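Local coordinates for protein PlaB phospholipase (Legionella pneumophila, PDB 6ZTI) that is an alpha/beta-hydrolase phospholipase linked to virulence, whose activity is controlled by NAD(H)-mediated tetramerization, at residues L233-E238 and V453-M458; L413-K418 and L434-S439; E321-V326 and E334-R339. All coordinates share one frame; numbering follows the deposited sequence. Where two conformers were deposited one is given.

Contact 1: L233-E238 and V453-M458; sequences LKLHQE and VMVEIM
Met458 lays its thioether over the imidazole of His236: SD stands 4.2 Å from the centroid of the His236 ring and only 7° off the ring normal, a sulfur-aromatic contact over the face. CG anti to the backbone N (chi1 -175°) and an extended second torsion set the sulfur of Met458 over the ring, and the bend at chi3 turns CE back toward the ring's CE1, while CB stays close to the ring's CD2. At the edge of the same ring, in its plane, lies the carboxylate of Glu456, with OE2 3.8 Å from His236 NE2; ring and carboxylate are turned only 9° apart. That separation is too long for a bond, and NE2 is a buried nitrogen without a polar partner. Lys234 runs alongside Glu456 in the same direction and bends at its end, bringing NZ to 3.3 Å from Glu456 OE2 in a weak hydrogen bond within a salt bridge. The other oxygen of Glu456 forms a salt bridge with Arg346, so two cations probably stabilise the carboxylate as an anion. On the opposite face, Leu235 CD1 packs against Ile457 CG1 at 4.0 Å, the two side chains pointing the same way. Between the faces, the two strands are joined in parallel register by five backbone hydrogen bonds, including Leu235 N to Glu456 O at 2.9 Å. Strand 245-252 pairs with the far edge of 231-238, and strand 340-349 flanks 452-463, while Phe415 of strand 412-419 and Phe436 of strand 429-439 pack against the leucine face.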
loop_
_atom_site.group_PDB
_atom_site.type_symbol
_atom_site.label_atom_id
_atom_site.label_comp_id
_atom_site.label_asym_id
_atom_site.label_seq_id
_atom_site.Cartn_x
_atom_site.Cartn_y
_atom_site.Cartn_z
ATOM N N LEU B 233 11.897 26.059 -16.709
ATOM C CA LEU B 233 11.530 27.293 -16.028
ATOM C C LEU B 233 11.590 27.025 -14.537
ATOM O O LEU B 233 10.903 26.125 -14.036
ATOM C CB LEU B 233 10.137 27.757 -16.440
ATOM C CG LEU B 233 9.452 28.867 -15.628
ATOM C CD1 LEU B 233 10.118 30.216 -15.823
ATOM C CD2 LEU B 233 8.012 28.961 -16.039
ATOM N N LYS B 234 12.429 27.785 -13.842
ATOM C CA LYS B 234 12.538 27.712 -12.393
ATOM C C LYS B 234 11.834 28.918 -11.785
ATOM O O LYS B 234 12.172 30.067 -12.101
ATOM C CB LYS B 234 13.997 27.684 -11.948
ATOM C CG LYS B 234 14.770 26.453 -12.343
ATOM C CD LYS B 234 16.186 26.536 -11.768
ATOM C CE LYS B 234 17.067 25.382 -12.222
ATOM N NZ LYS B 234 16.625 24.076 -11.655
ATOM N N LEU B 235 10.865 28.646 -10.913
ATOM C CA LEU B 235 10.124 29.658 -10.163
ATOM C C LEU B 235 10.405 29.438 -8.688
ATOM O O LEU B 235 9.973 28.429 -8.115
ATOM C CB LEU B 235 8.623 29.574 -10.421
ATOM C CG LEU B 235 8.162 29.571 -11.873
ATOM C CD1 LEU B 235 6.644 29.425 -11.917
ATOM C CD2 LEU B 235 8.626 30.837 -12.577
ATOM N N HIS B 236 11.097 30.395 -8.072
ATOM C CA HIS B 236 11.535 30.292 -6.690
ATOM C C HIS B 236 10.860 31.373 -5.874
ATOM O O HIS B 236 10.919 32.556 -6.228
ATOM C CB HIS B 236 13.053 30.411 -6.584
ATOM C CG HIS B 236 13.778 29.188 -7.050
ATOM N ND1 HIS B 236 15.128 28.998 -6.847
ATOM C CD2 HIS B 236 13.335 28.090 -7.710
ATOM C CE1 HIS B 236 15.485 27.833 -7.361
ATOM N NE2 HIS B 236 14.414 27.261 -7.887
ATOM N N GLN B 237 10.238 30.956 -4.780
ATOM C CA GLN B 237 9.471 31.852 -3.936
ATOM C C GLN B 237 10.404 32.585 -2.990
ATOM O O GLN B 237 11.306 31.990 -2.392
ATOM C CB GLN B 237 8.430 31.068 -3.141
ATOM C CG GLN B 237 7.483 31.917 -2.318
ATOM C CD GLN B 237 6.393 31.079 -1.686
ATOM O OE1 GLN B 237 6.671 30.133 -0.945
ATOM N NE2 GLN B 237 5.150 31.412 -1.983
ATOM N N GLU B 238 10.177 33.881 -2.858
ATOM C CA GLU B 238 10.914 34.722 -1.933
ATOM C C GLU B 238 9.912 35.516 -1.109
ATOM O O GLU B 238 8.735 35.619 -1.463
ATOM C CB GLU B 238 11.863 35.662 -2.685
ATOM C CG GLU B 238 13.245 35.770 -2.063
ATOM C CD GLU B 238 14.056 34.503 -2.226
ATOM O OE1 GLU B 238 14.545 33.987 -1.203
ATOM O OE2 GLU B 238 14.196 34.022 -3.373
ATOM N N VAL B 453 7.600 21.766 -21.675
ATOM C CA VAL B 453 8.307 22.705 -20.802
ATOM C C VAL B 453 8.356 22.104 -19.401
ATOM O O VAL B 453 7.336 21.628 -18.886
ATOM C CB VAL B 453 7.659 24.104 -20.793
ATOM C CG1 VAL B 453 6.215 24.057 -20.295
ATOM C CG2 VAL B 453 8.466 25.073 -19.935
ATOM N N MET B 454 9.549 22.102 -18.802
ATOM C CA MET B 454 9.730 21.646 -17.429
ATOM C C MET B 454 9.642 22.844 -16.494
ATOM O O MET B 454 10.314 23.852 -16.703
ATOM C CB MET B 454 11.072 20.938 -17.279
ATOM C CG MET B 454 11.228 19.745 -18.251
ATOM S SD MET B 454 12.943 19.285 -18.516
ATOM C CE MET B 454 13.390 18.711 -16.898
ATOM N N VAL B 455 8.787 22.747 -15.487
ATOM C CA VAL B 455 8.505 23.858 -14.587
ATOM C C VAL B 455 8.837 23.385 -13.182
ATOM O O VAL B 455 8.114 22.568 -12.605
ATOM C CB VAL B 455 7.048 24.328 -14.684
ATOM C CG1 VAL B 455 6.809 25.551 -13.778
ATOM C CG2 VAL B 455 6.678 24.667 -16.135
ATOM N N GLU B 456 9.924 23.894 -12.628
ATOM C CA GLU B 456 10.303 23.574 -11.260
ATOM C C GLU B 456 9.861 24.723 -10.364
ATOM O O GLU B 456 10.344 25.846 -10.511
ATOM C CB GLU B 456 11.808 23.346 -11.139
ATOM C CG GLU B 456 12.248 23.006 -9.730
ATOM C CD GLU B 456 13.741 22.771 -9.625
ATOM O OE1 GLU B 456 14.195 21.662 -9.970
ATOM O OE2 GLU B 456 14.458 23.703 -9.207
ATOM N N ILE B 457 8.952 24.447 -9.438
ATOM C CA ILE B 457 8.463 25.463 -8.509
ATOM C C ILE B 457 8.993 25.125 -7.119
ATOM O O ILE B 457 8.700 24.049 -6.580
ATOM C CB ILE B 457 6.931 25.557 -8.526
ATOM C CG1 ILE B 457 6.428 25.935 -9.929
ATOM C CG2 ILE B 457 6.470 26.578 -7.488
ATOM C CD1 ILE B 457 5.039 25.559 -10.186
ATOM N N MET B 458 9.790 26.027 -6.550
ATOM C CA MET B 458 10.343 25.863 -5.209
ATOM C C MET B 458 9.675 26.859 -4.262
ATOM O O MET B 458 9.868 28.075 -4.393
ATOM C CB MET B 458 11.855 26.068 -5.208
ATOM C CG MET B 458 12.492 25.791 -3.838
ATOM S SD MET B 458 14.151 26.444 -3.637
ATOM C CE MET B 458 15.115 25.178 -4.450
#

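Contact 2: L413-K418 and L434-S439; sequences LGFRVK and LDFHSS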
loop_
_atom_site.group_PDB
_atom_site.type_symbol
_atom_site.label_atom_id
_atom_site.label_comp_id
_atom_site.label_asym_id
_atom_site.label_seq_id
_atom_site.Cartn_x
_atom_site.Cartn_y
_atom_site.Cartn_z
ATOM N N LEU B 413 -1.388 34.512 -19.126
ATOM C CA LEU B 413 -1.376 33.130 -18.684
ATOM C C LEU B 413 -0.488 33.045 -17.455
ATOM O O LEU B 413 0.605 33.612 -17.441
ATOM C CB LEU B 413 -0.844 32.179 -19.759
ATOM C CG LEU B 413 -0.721 30.716 -19.339
ATOM C CD1 LEU B 413 -2.077 30.131 -19.038
ATOM C CD2 LEU B 413 -0.033 29.918 -20.459
ATOM N N GLY B 414 -0.940 32.299 -16.451
ATOM C CA GLY B 414 -0.187 32.179 -15.225
ATOM C C GLY B 414 -0.403 30.857 -14.520
ATOM O O GLY B 414 -1.174 29.999 -14.962
ATOM N N PHE B 415 0.339 30.689 -13.424
ATOM C CA PHE B 415 0.208 29.558 -12.519
ATOM C C PHE B 415 -0.117 30.056 -11.120
ATOM O O PHE B 415 0.370 31.102 -10.690
ATOM C CB PHE B 415 1.498 28.737 -12.404
ATOM C CG PHE B 415 2.019 28.226 -13.692
ATOM C CD1 PHE B 415 1.190 27.598 -14.588
ATOM C CD2 PHE B 415 3.361 28.343 -13.992
ATOM C CE1 PHE B 415 1.679 27.107 -15.768
ATOM C CE2 PHE B 415 3.855 27.854 -15.185
ATOM C CZ PHE B 415 3.012 27.244 -16.071
ATOM N N ARG B 416 -0.902 29.271 -10.394
ATOM C CA ARG B 416 -1.072 29.457 -8.965
ATOM C C ARG B 416 -0.913 28.095 -8.303
ATOM O O ARG B 416 -1.519 27.107 -8.743
ATOM C CB ARG B 416 -2.425 30.086 -8.635
ATOM C CG ARG B 416 -2.762 30.035 -7.172
ATOM C CD ARG B 416 -4.033 30.837 -6.817
ATOM N NE ARG B 416 -3.735 32.242 -6.512
ATOM C CZ ARG B 416 -4.466 33.029 -5.718
ATOM N NH1 ARG B 416 -5.560 32.561 -5.122
ATOM N NH2 ARG B 416 -4.090 34.289 -5.502
ATOM N N VAL B 417 -0.071 28.038 -7.277
ATOM C CA VAL B 417 0.213 26.812 -6.547
ATOM C C VAL B 417 -0.161 27.050 -5.096
ATOM O O VAL B 417 0.358 27.975 -4.457
ATOM C CB VAL B 417 1.683 26.391 -6.649
ATOM C CG1 VAL B 417 1.915 25.158 -5.792
ATOM C CG2 VAL B 417 2.054 26.123 -8.074
ATOM N N LYS B 418 -1.057 26.222 -4.588
ATOM C CA LYS B 418 -1.459 26.221 -3.188
ATOM C C LYS B 418 -0.966 24.910 -2.586
ATOM O O LYS B 418 -1.500 23.845 -2.905
ATOM C CB LYS B 418 -2.977 26.361 -3.082
ATOM C CG LYS B 418 -3.539 26.508 -1.674
ATOM C CD LYS B 418 -5.063 26.554 -1.729
ATOM C CE LYS B 418 -5.686 26.549 -0.343
ATOM N NZ LYS B 418 -7.015 25.868 -0.310
ATOM N N LEU B 434 1.826 30.560 -4.078
ATOM C CA LEU B 434 2.671 31.176 -5.095
ATOM C C LEU B 434 1.830 31.484 -6.323
ATOM O O LEU B 434 1.034 30.648 -6.757
ATOM C CB LEU B 434 3.844 30.275 -5.468
ATOM C CG LEU B 434 4.778 30.788 -6.557
ATOM C CD1 LEU B 434 6.190 30.318 -6.302
ATOM C CD2 LEU B 434 4.343 30.348 -7.923
ATOM N N ASP B 435 2.012 32.691 -6.870
ATOM C CA ASP B 435 1.364 33.150 -8.093
ATOM C C ASP B 435 2.438 33.562 -9.079
ATOM O O ASP B 435 3.338 34.327 -8.729
ATOM C CB ASP B 435 0.465 34.350 -7.827
ATOM C CG ASP B 435 -0.772 33.989 -7.087
ATOM O OD1 ASP B 435 -1.411 32.990 -7.472
ATOM O OD2 ASP B 435 -1.111 34.708 -6.125
ATOM N N PHE B 436 2.349 33.061 -10.298
ATOM C CA PHE B 436 3.250 33.447 -11.364
ATOM C C PHE B 436 2.421 34.006 -12.506
ATOM O O PHE B 436 1.470 33.361 -12.962
ATOM C CB PHE B 436 4.091 32.262 -11.809
ATOM C CG PHE B 436 4.887 32.512 -13.057
ATOM C CD1 PHE B 436 5.905 33.444 -13.069
ATOM C CD2 PHE B 436 4.630 31.792 -14.208
ATOM C CE1 PHE B 436 6.645 33.661 -14.216
ATOM C CE2 PHE B 436 5.362 32.012 -15.344
ATOM C CZ PHE B 436 6.371 32.949 -15.343
ATOM N N HIS B 437 2.764 35.211 -12.950
ATOM C CA HIS B 437 2.041 35.887 -14.017
ATOM C C HIS B 437 2.934 35.964 -15.244
ATOM O O HIS B 437 4.060 36.472 -15.169
ATOM C CB HIS B 437 1.595 37.281 -13.579
ATOM C CG HIS B 437 0.545 37.260 -12.519
ATOM N ND1 HIS B 437 0.177 38.383 -11.812
ATOM C CD2 HIS B 437 -0.218 36.248 -12.044
ATOM C CE1 HIS B 437 -0.763 38.062 -10.939
ATOM N NE2 HIS B 437 -1.025 36.774 -11.064
ATOM N N SER B 438 2.431 35.457 -16.366
ATOM C CA SER B 438 3.171 35.477 -17.611
ATOM C C SER B 438 2.228 35.891 -18.731
ATOM O O SER B 438 1.124 36.392 -18.492
ATOM C CB SER B 438 3.804 34.110 -17.881
ATOM O OG SER B 438 4.750 34.241 -18.911
ATOM N N SER B 439 2.680 35.663 -19.965
ATOM C CA SER B 439 1.966 36.075 -21.162
ATOM C C SER B 439 2.211 35.046 -22.257
ATOM O O SER B 439 3.275 34.424 -22.312
ATOM C CB SER B 439 2.423 37.463 -21.624
ATOM O OG SER B 439 1.721 37.885 -22.786
#
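Arg416 holds Asp435 side-on with two nitrogens, one to each carboxylate oxygen. The shorter bond joins NE of Arg416 to OD1 of Asp435 at 2.6 Å, nearly straight at 167°, using the syn lone pair of OD1 and lying in the guanidinium plane. The second runs from Arg416 NH2 to Asp435 OD2 at 3.1 Å, again on the syn side but tilted from both planes. Guanidinium and carboxylate are almost coplanar, and the bend of the arginine chain at chi3 (-88°) turns NE toward the acid. On the other face of the sheet, Phe415 and Phe436 extend side by side; their CD2 atoms approach to 3.7 Å, but the two rings are roughly parallel and offset, with little face-to-face overlap, their centroids 5.9 Å apart and planes at 30°. These pairs are set by an antiparallel ladder in which Phe415 and Phe436 form a hydrogen-bonded pair, Phe436 N to Phe415 O being 2.8 Å, and Arg416 and Asp435 form a non-hydrogen-bonded one. Leu413 and Ser438 also exchange backbone bonds, the longer from Leu413 N to Ser438 O at 3.2 Å, with its donor well above the carbonyl plane. Further out, Phe345 meets the Phe415 ring edge-to-face, and Leu362, an NAD-binding residue, packs on Phe415 as well. The hairpin thus separates its chemistry: a two-point ion pair, which would favour a charged Asp435, ties the strands on the more polar face, while aromatic and aliphatic groups join the other to the interior.

Contact 3: E321-V326 and E334-R339; sequences EHKEFV and EYITNR. With SND (thionicotinamide-adenine-dinucleotide), chain I.
The Tyr335 ring receives CG2 of Val326 at its edge, in plane, with Val326 CG2 3.6 Å from Tyr335 CE2. Its hydroxyl reaches the thionicotinamide end of the bound dinucleotide, where Tyr335 OH lies 3.5 Å from C4N of the ligand. The Glu324 carboxylate approaches this ring obliquely, its plane turned 54° from the ring, and forms a salt bridge with Arg202, which also makes a cation-pi contact with Tyr335; the arginine thereby links acid and aromatic group. On the other face of the hairpin, Phe325 runs alongside Glu334, its CZ 3.6 Å from Glu334 OE2 and the ring and carboxylate planes 30° apart. Lys323 NZ remains 4.2 Å from Glu334 OE2, a loose attraction of opposite charges beyond salt-bridge range. The His322 ring has Thr337 O and Asn338 OD1 at its edge, near its plane, and meets CG2 of Ile336 obliquely; ND2 of Asn338 is hydrogen-bonded to Asp396 OD2, which helps fix the amide. With CG of His322 anti to the backbone N (chi1 173°), the ring reaches along the opposing segment. Glu324 and Tyr335 are a hydrogen-bonded antiparallel pair joined by reciprocal backbone bonds, and Thr337 N continues the ladder to His322 O at 2.9 Å. At the open end of the hairpin, away from its turn, a water lies 2.7 Å from Glu321 O and is also hydrogen-bonded to Tyr335 O and Thr337 OG1. Strands 323-327 and 332-336 form a beta hairpin that follows helix 300-320. Through Tyr335 it contributes to a pocket in which the dinucleotide is also hydrogen-bonded by, among others, Tyr205 and Ala207 of the same chain and Tyr393 and Gly376 of the second subunit: a ligand site shared between subunits.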
loop_
_atom_site.group_PDB
_atom_site.type_symbol
_atom_site.label_atom_id
_atom_site.label_comp_id
_atom_site.label_asym_id
_atom_site.label_seq_id
_atom_site.Cartn_x
_atom_site.Cartn_y
_atom_site.Cartn_z
ATOM N N GLU B 321 -3.071 17.428 -41.772
ATOM C CA GLU B 321 -3.641 16.383 -40.935
ATOM C C GLU B 321 -4.571 16.936 -39.870
ATOM O O GLU B 321 -5.063 16.173 -39.027
ATOM C CB GLU B 321 -2.510 15.573 -40.293
ATOM C CG GLU B 321 -1.594 14.936 -41.354
ATOM C CD GLU B 321 -0.607 13.929 -40.783
ATOM O OE1 GLU B 321 -0.397 13.925 -39.550
ATOM O OE2 GLU B 321 -0.048 13.139 -41.578
ATOM N N HIS B 322 -4.835 18.242 -39.910
ATOM C CA HIS B 322 -5.677 18.877 -38.905
ATOM C C HIS B 322 -7.044 18.215 -38.809
ATOM O O HIS B 322 -7.608 18.099 -37.715
ATOM C CB HIS B 322 -5.822 20.349 -39.249
ATOM C CG HIS B 322 -6.786 21.082 -38.382
ATOM N ND1 HIS B 322 -7.853 21.784 -38.896
ATOM C CD2 HIS B 322 -6.843 21.235 -37.040
ATOM C CE1 HIS B 322 -8.527 22.341 -37.905
ATOM N NE2 HIS B 322 -7.935 22.024 -36.771
ATOM N N LYS B 323 -7.615 17.814 -39.944
ATOM C CA LYS B 323 -8.907 17.140 -39.976
ATOM C C LYS B 323 -8.766 15.824 -40.722
ATOM O O LYS B 323 -8.183 15.778 -41.808
ATOM C CB LYS B 323 -9.986 17.996 -40.647
ATOM C CG LYS B 323 -10.481 19.131 -39.786
ATOM C CD LYS B 323 -11.711 19.776 -40.419
ATOM C CE LYS B 323 -11.753 21.289 -40.207
ATOM N NZ LYS B 323 -12.576 21.690 -39.024
ATOM N N GLU B 324 -9.313 14.766 -40.142
ATOM C CA GLU B 324 -9.265 13.424 -40.698
ATOM C C GLU B 324 -10.673 12.860 -40.657
ATOM O O GLU B 324 -11.336 12.928 -39.616
ATOM C CB GLU B 324 -8.298 12.552 -39.890
ATOM C CG GLU B 324 -8.209 11.073 -40.293
ATOM C CD GLU B 324 -7.431 10.255 -39.268
ATOM O OE1 GLU B 324 -7.135 10.808 -38.179
ATOM O OE2 GLU B 324 -7.116 9.076 -39.541
ATOM N N PHE B 325 -11.132 12.326 -41.786
ATOM C CA PHE B 325 -12.458 11.732 -41.905
ATOM C C PHE B 325 -12.292 10.247 -42.180
ATOM O O PHE B 325 -11.611 9.865 -43.138
ATOM C CB PHE B 325 -13.274 12.406 -43.011
ATOM C CG PHE B 325 -13.643 13.827 -42.695
ATOM C CD1 PHE B 325 -12.774 14.869 -42.990
ATOM C CD2 PHE B 325 -14.842 14.120 -42.084
ATOM C CE1 PHE B 325 -13.103 16.177 -42.682
ATOM C CE2 PHE B 325 -15.180 15.427 -41.776
ATOM C CZ PHE B 325 -14.307 16.456 -42.078
ATOM N N VAL B 326 -12.900 9.417 -41.336
ATOM C CA VAL B 326 -12.800 7.964 -41.436
ATOM C C VAL B 326 -14.183 7.416 -41.734
ATOM O O VAL B 326 -15.104 7.560 -40.920
ATOM C CB VAL B 326 -12.235 7.344 -40.152
ATOM C CG1 VAL B 326 -12.042 5.861 -40.343
ATOM C CG2 VAL B 326 -10.941 8.019 -39.778
ATOM N N GLU B 334 -15.162 12.068 -37.607
ATOM C CA GLU B 334 -14.281 13.208 -37.821
ATOM C C GLU B 334 -13.293 13.282 -36.661
ATOM O O GLU B 334 -13.691 13.194 -35.497
ATOM C CB GLU B 334 -15.069 14.513 -37.911
ATOM C CG GLU B 334 -14.210 15.719 -38.278
ATOM C CD GLU B 334 -14.948 17.041 -38.090
ATOM O OE1 GLU B 334 -15.836 17.103 -37.211
ATOM O OE2 GLU B 334 -14.647 18.012 -38.820
ATOM N N TYR B 335 -12.017 13.430 -36.979
ATOM C CA TYR B 335 -10.969 13.551 -35.977
ATOM C C TYR B 335 -10.210 14.850 -36.213
ATOM O O TYR B 335 -9.765 15.123 -37.333
ATOM C CB TYR B 335 -10.022 12.356 -36.034
ATOM C CG TYR B 335 -10.655 11.040 -35.660
ATOM C CD1 TYR B 335 -11.027 10.779 -34.351
ATOM C CD2 TYR B 335 -10.844 10.050 -36.605
ATOM C CE1 TYR B 335 -11.595 9.578 -34.001
ATOM C CE2 TYR B 335 -11.409 8.840 -36.267
ATOM C CZ TYR B 335 -11.785 8.606 -34.957
ATOM O OH TYR B 335 -12.357 7.400 -34.601
ATOM N N ILE B 336 -10.066 15.644 -35.162
ATOM C CA ILE B 336 -9.393 16.931 -35.224
ATOM C C ILE B 336 -8.100 16.825 -34.430
ATOM O O ILE B 336 -8.108 16.388 -33.273
ATOM C CB ILE B 336 -10.287 18.058 -34.686
ATOM C CG1 ILE B 336 -11.543 18.189 -35.558
ATOM C CG2 ILE B 336 -9.504 19.369 -34.644
ATOM C CD1 ILE B 336 -12.610 19.086 -34.963
ATOM N N THR B 337 -6.996 17.220 -35.056
ATOM C CA THR B 337 -5.670 17.177 -34.459
ATOM C C THR B 337 -5.097 18.580 -34.560
ATOM O O THR B 337 -4.890 19.080 -35.666
ATOM C CB THR B 337 -4.771 16.173 -35.199
ATOM O OG1 THR B 337 -5.418 14.892 -35.265
ATOM C CG2 THR B 337 -3.435 16.027 -34.502
ATOM N N ASN B 338 -4.857 19.224 -33.417
ATOM C CA ASN B 338 -4.231 20.541 -33.434
ATOM C C ASN B 338 -2.749 20.372 -33.131
ATOM O O ASN B 338 -2.152 19.372 -33.531
ATOM C CB ASN B 338 -4.922 21.479 -32.442
ATOM C CG ASN B 338 -6.329 21.859 -32.886
ATOM O OD1 ASN B 338 -6.557 22.154 -34.055
ATOM N ND2 ASN B 338 -7.277 21.816 -31.964
ATOM N N ARG B 339 -2.144 21.342 -32.449
ATOM C CA ARG B 339 -0.789 21.239 -31.932
ATOM C C ARG B 339 -0.862 21.407 -30.424
ATOM O O ARG B 339 -1.715 22.142 -29.918
ATOM C CB ARG B 339 0.121 22.279 -32.580
ATOM C CG ARG B 339 -0.053 22.341 -34.078
ATOM C CD ARG B 339 0.755 23.424 -34.706
ATOM N NE ARG B 339 0.412 24.738 -34.187
ATOM C CZ ARG B 339 1.130 25.829 -34.413
ATOM N NH1 ARG B 339 2.221 25.761 -35.165
ATOM N NH2 ARG B 339 0.752 26.984 -33.886
HETATM P PA SND I . -13.180 7.624 -26.676
HETATM O O1A SND I . -12.648 6.530 -27.558
HETATM O O2A SND I . -12.264 8.812 -26.482
HETATM O O5B SND I . -13.577 7.032 -25.218
HETATM C C5B SND I . -13.910 7.858 -24.084
HETATM C C4B SND I . -13.692 6.969 -22.882
HETATM O O4B SND I . -14.472 5.759 -23.048
HETATM C C3B SND I . -12.258 6.494 -22.678
HETATM O O3B SND I . -11.981 6.237 -21.309
HETATM C C2B SND I . -12.225 5.198 -23.482
HETATM O O2B SND I . -11.206 4.317 -23.029
HETATM C C1B SND I . -13.617 4.640 -23.173
HETATM N N9A SND I . -14.171 3.751 -24.193
HETATM C C8A SND I . -14.069 3.881 -25.554
HETATM N N7A SND I . -14.649 2.918 -26.227
HETATM C C5A SND I . -15.171 2.096 -25.241
HETATM C C6A SND I . -15.889 0.886 -25.294
HETATM N N6A SND I . -16.212 0.264 -26.430
HETATM N N1A SND I . -16.259 0.322 -24.123
HETATM C C2A SND I . -15.921 0.929 -22.982
HETATM N N3A SND I . -15.231 2.058 -22.809
HETATM C C4A SND I . -14.887 2.599 -23.983
HETATM O O3 SND I . -14.615 8.137 -27.126
HETATM P PN SND I . -15.422 8.395 -28.481
HETATM O O1N SND I . -14.501 8.992 -29.469
HETATM O O2N SND I . -16.676 9.102 -28.148
HETATM O O5D SND I . -15.724 6.883 -28.880
HETATM C C5D SND I . -16.795 6.503 -29.756
HETATM C C4D SND I . -16.404 5.184 -30.370
HETATM O O4D SND I . -15.281 5.374 -31.261
HETATM C C3D SND I . -15.982 4.105 -29.371
HETATM O O3D SND I . -16.588 2.881 -29.758
HETATM C C2D SND I . -14.456 4.104 -29.489
HETATM O O2D SND I . -13.840 2.859 -29.185
HETATM C C1D SND I . -14.293 4.429 -30.963
HETATM N N1N SND I . -12.962 5.061 -31.193
HETATM C C2N SND I . -12.158 4.445 -32.076
HETATM C C3N SND I . -10.941 5.004 -32.407
HETATM C C7N SND I . -10.017 4.321 -33.349
HETATM S S7N SND I . -8.602 5.053 -33.827
HETATM N N7N SND I . -10.369 3.121 -33.764
HETATM C C4N SND I . -10.580 6.206 -31.815
HETATM C C5N SND I . -11.418 6.807 -30.895
HETATM C C6N SND I . -12.613 6.213 -30.589
HETATM O O HOH W 1 -6.827 14.817 -37.458
#

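Overall arrangement
Contacts 1 and 2 belong to one mixed sheet, their centres 10 Å apart, with strand 452-463 of contact 1 pairing with strand 429-439 of contact 2. They touch directly, Ile457 CD1 lying 3.7 Å from Val417 CG2. Contact 3 is a separate two-stranded hairpin at the surface, with its centre 35 Å from that of contact 1 and 32 Å from that of contact 2. Along the chain, 233-238 comes first, contacts 3 and 2 follow in that order, and 453-458 comes last. The excursion between the strands of contact 1 thus holds both hairpins, one built into the sheet beside NAD-binding residues, the other standing apart, nearest atoms about 12 Å away, and meeting the ligand through Tyr335.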